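Long-range contact in DUF1881 domain-containing protein (Neurospora crassa, PDB 5Z6D), which is an abundant perithecial protein of unknown function that joins a betagamma-crystallin domain, with an inoperative calcium site, to an Ig-like domain: residues A48-I53 with F83-D88. The protein carries 1 engineered substitution. Residues are numbered along the deposited sequence; the frame is centred on the assembly and turned at random.
Sequences ASAKVI and FRVVDD
Ile53 and Arg84 exchange both backbone hydrogen bonds: Arg84 N gives to Ile53 O at 2.8 Å, and Ile53 N reaches Arg84 O at 3.0 Å. The neighbouring hydrogen-bonded pair, Lys51 with Val86, is lopsided. Val86 N meets Lys51 O at 2.9 Å in a nearly straight bond (173° at the hydrogen), whereas the return bond from Lys51 N to Val86 O is bent and weak. Beyond it, Asp88 N closes the end by giving to Ser49 O, standing 54° out of that carbonyl plane. Strands 50-55 and 82-87 thus form the antiparallel central pair of a four-stranded sheet in the betagamma-crystallin domain, whose outer strands take further backbone bonds, Val52 with Trp67 and Phe83 with Val31, while Val85 bonds to Gly28 and Gln29. On one face Val52 CG1, held anti to its own N (chi1 -177°), is the branch that meets Phe83 CB at 3.7 Å. On the other, Ile53 CD1 meets Val86 CG2 at 4.0 Å, and the extended Lys51 chain lays its CG against that same methyl before NZ hydrogen-bonds to Thr90 O. A leucine in place of Lys51 would probably leave Thr90 O without this donor. Arg84 turns its guanidinium away to a salt bridge with Asp30, while Ile53 and Arg84 both touch Ile135 of strand 131-136, carrying this face onto a strand from beyond the crystallin sheet.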
ATOM      1  N   ALA A  48     -14.521 -14.228   7.477  1.00 30.26           N
ATOM      2  CA  ALA A  48     -15.470 -13.532   6.607  1.00 28.20           C
ATOM      3  C   ALA A  48     -15.495 -12.004   6.776  1.00 33.67           C
ATOM      4  O   ALA A  48     -15.914 -11.282   5.873  1.00 36.72           O
ATOM      5  CB  ALA A  48     -16.866 -14.099   6.842  1.00 33.54           C
ATOM      6  N   SER A  49     -15.063 -11.521   7.935  1.00 29.92           N
ATOM      7  CA  SER A  49     -15.070 -10.090   8.204  1.00 36.50           C
ATOM      8  C   SER A  49     -13.650  -9.559   8.345  1.00 40.55           C
ATOM      9  O   SER A  49     -13.440  -8.416   8.759  1.00 41.77           O
ATOM     10  CB  SER A  49     -15.869  -9.782   9.468  1.00 37.63           C
ATOM     11  OG  SER A  49     -17.230 -10.143   9.298  1.00 40.68           O
ATOM     12  N   ALA A  50     -12.683 -10.404   8.005  1.00 35.05           N
ATOM     13  CA  ALA A  50     -11.281 -10.043   8.121  1.00 24.05           C
ATOM     14  C   ALA A  50     -10.659  -9.869   6.740  1.00 20.05           C
ATOM     15  O   ALA A  50     -11.246 -10.212   5.705  1.00 23.18           O
ATOM     16  CB  ALA A  50     -10.528 -11.087   8.913  1.00 23.32           C
ATOM     17  N   LYS A  51      -9.449  -9.337   6.741  1.00 17.65           N
ATOM     18  CA  LYS A  51      -8.690  -9.128   5.532  1.00 18.78           C
ATOM     19  C   LYS A  51      -7.239  -8.961   5.965  1.00 17.99           C
ATOM     20  O   LYS A  51      -6.980  -8.470   7.063  1.00 17.96           O
ATOM     21  CB  LYS A  51      -9.230  -7.907   4.798  1.00 30.07           C
ATOM     22  CG  LYS A  51      -8.346  -7.244   3.799  1.00 26.84           C
ATOM     23  CD  LYS A  51      -9.080  -5.993   3.348  1.00 25.50           C
ATOM     24  CE  LYS A  51      -8.362  -5.244   2.285  1.00 33.58           C
ATOM     25  NZ  LYS A  51      -9.282  -4.212   1.760  1.00 34.19           N
ATOM     26  N   VAL A  52      -6.288  -9.417   5.151  1.00 17.27           N
ATOM     27  CA  VAL A  52      -4.879  -9.212   5.476  1.00 16.81           C
ATOM     28  C   VAL A  52      -4.250  -8.264   4.478  1.00 18.85           C
ATOM     29  O   VAL A  52      -4.401  -8.440   3.265  1.00 17.78           O
ATOM     30  CB  VAL A  52      -4.064 -10.512   5.461  1.00 15.58           C
ATOM     31  CG1 VAL A  52      -2.620 -10.240   5.892  1.00 18.87           C
ATOM     32  CG2 VAL A  52      -4.688 -11.569   6.355  1.00 21.36           C
ATOM     33  N   ILE A  53      -3.556  -7.256   4.989  1.00 14.09           N
ATOM     34  CA  ILE A  53      -2.701  -6.440   4.138  1.00 15.77           C
ATOM     35  C   ILE A  53      -1.260  -6.775   4.472  1.00 14.41           C
ATOM     36  O   ILE A  53      -0.842  -6.605   5.607  1.00 15.45           O
ATOM     37  CB  ILE A  53      -2.973  -4.939   4.328  1.00 15.45           C
ATOM     38  CG1 ILE A  53      -4.430  -4.613   3.978  1.00 15.13           C
ATOM     39  CG2 ILE A  53      -1.995  -4.115   3.478  1.00 17.00           C
ATOM     40  CD1 ILE A  53      -4.859  -3.212   4.409  1.00 20.91           C
ATOM     41  N   PHE A  83       2.601  -7.854   8.061  1.00 15.29           N
ATOM     42  CA  PHE A  83       1.188  -7.828   7.705  1.00 14.81           C
ATOM     43  C   PHE A  83       0.341  -7.238   8.810  1.00 20.42           C
ATOM     44  O   PHE A  83       0.750  -7.198   9.961  1.00 18.48           O
ATOM     45  CB  PHE A  83       0.665  -9.229   7.328  1.00 17.62           C
ATOM     46  CG  PHE A  83       0.637 -10.235   8.468  1.00 16.46           C
ATOM     47  CD1 PHE A  83      -0.452 -10.312   9.333  1.00 15.20           C
ATOM     48  CD2 PHE A  83       1.680 -11.144   8.636  1.00 19.44           C
ATOM     49  CE1 PHE A  83      -0.496 -11.253  10.361  1.00 17.38           C
ATOM     50  CE2 PHE A  83       1.640 -12.101   9.660  1.00 19.04           C
ATOM     51  CZ  PHE A  83       0.557 -12.151  10.520  1.00 17.40           C
ATOM     52  N   ARG A  84      -0.840  -6.769   8.438  1.00 14.34           N
ATOM     53  CA  ARG A  84      -1.806  -6.283   9.404  1.00 13.63           C
ATOM     54  C   ARG A  84      -3.118  -6.975   9.103  1.00 17.93           C
ATOM     55  O   ARG A  84      -3.526  -7.096   7.942  1.00 17.27           O
ATOM     56  CB  ARG A  84      -1.962  -4.755   9.348  1.00 16.62           C
ATOM     57  CG  ARG A  84      -2.874  -4.217  10.442  1.00 21.09           C
ATOM     58  CD  ARG A  84      -2.949  -2.685  10.442  1.00 23.87           C
ATOM     59  NE  ARG A  84      -1.642  -2.052  10.599  1.00 25.63           N
ATOM     60  CZ  ARG A  84      -1.459  -0.734  10.584  1.00 31.30           C
ATOM     61  NH1 ARG A  84      -2.502   0.069  10.408  1.00 27.33           N
ATOM     62  NH2 ARG A  84      -0.244  -0.219  10.733  1.00 34.45           N
ATOM     63  N   VAL A  85      -3.757  -7.480  10.147  1.00 15.99           N
ATOM     64  CA  VAL A  85      -5.088  -8.033  10.020  1.00 16.06           C
ATOM     65  C   VAL A  85      -6.084  -6.917  10.297  1.00 19.11           C
ATOM     66  O   VAL A  85      -6.062  -6.305  11.382  1.00 19.99           O
ATOM     67  CB  VAL A  85      -5.334  -9.205  10.988  1.00 15.32           C
ATOM     68  CG1 VAL A  85      -6.689  -9.836  10.703  1.00 18.03           C
ATOM     69  CG2 VAL A  85      -4.188 -10.234  10.906  1.00 18.54           C
ATOM     70  N   VAL A  86      -6.921  -6.631   9.308  1.00 17.50           N
ATOM     71  CA  VAL A  86      -7.851  -5.504   9.369  1.00 17.24           C
ATOM     72  C   VAL A  86      -9.287  -5.940   9.084  1.00 20.17           C
ATOM     73  O   VAL A  86      -9.536  -7.058   8.601  1.00 20.25           O
ATOM     74  CB  VAL A  86      -7.454  -4.388   8.373  1.00 19.67           C
ATOM     75  CG1 VAL A  86      -6.056  -3.838   8.696  1.00 17.65           C
ATOM     76  CG2 VAL A  86      -7.533  -4.898   6.932  1.00 20.98           C
ATOM     77  N   ASP A  87     -10.240  -5.065   9.387  1.00 21.24           N
ATOM     78  CA  ASP A  87     -11.630  -5.317   9.017  1.00 22.62           C
ATOM     79  C   ASP A  87     -11.764  -5.429   7.500  1.00 19.55           C
ATOM     80  O   ASP A  87     -10.960  -4.874   6.759  1.00 22.50           O
ATOM     81  CB  ASP A  87     -12.547  -4.210   9.541  1.00 28.41           C
ATOM     82  CG  ASP A  87     -12.580  -4.152  11.058  1.00 43.77           C
ATOM     83  OD1 ASP A  87     -13.156  -5.075  11.669  1.00 46.96           O
ATOM     84  OD2 ASP A  87     -12.036  -3.187  11.639  1.00 41.08           O
ATOM     85  N   ASP A  88     -12.776  -6.154   7.036  1.00 24.17           N
ATOM     86  CA  ASP A  88     -12.960  -6.361   5.603  1.00 25.34           C
ATOM     87  C   ASP A  88     -13.119  -5.066   4.800  1.00 28.57           C
ATOM     88  O   ASP A  88     -12.777  -5.017   3.616  1.00 29.38           O
ATOM     89  CB  ASP A  88     -14.171  -7.272   5.361  1.00 33.81           C
ATOM     90  CG  ASP A  88     -15.437  -6.759   6.026  1.00 54.93           C
ATOM     91  OD1 ASP A  88     -15.715  -5.544   5.950  1.00 63.65           O
ATOM     92  OD2 ASP A  88     -16.162  -7.574   6.628  1.00 67.81           O
TER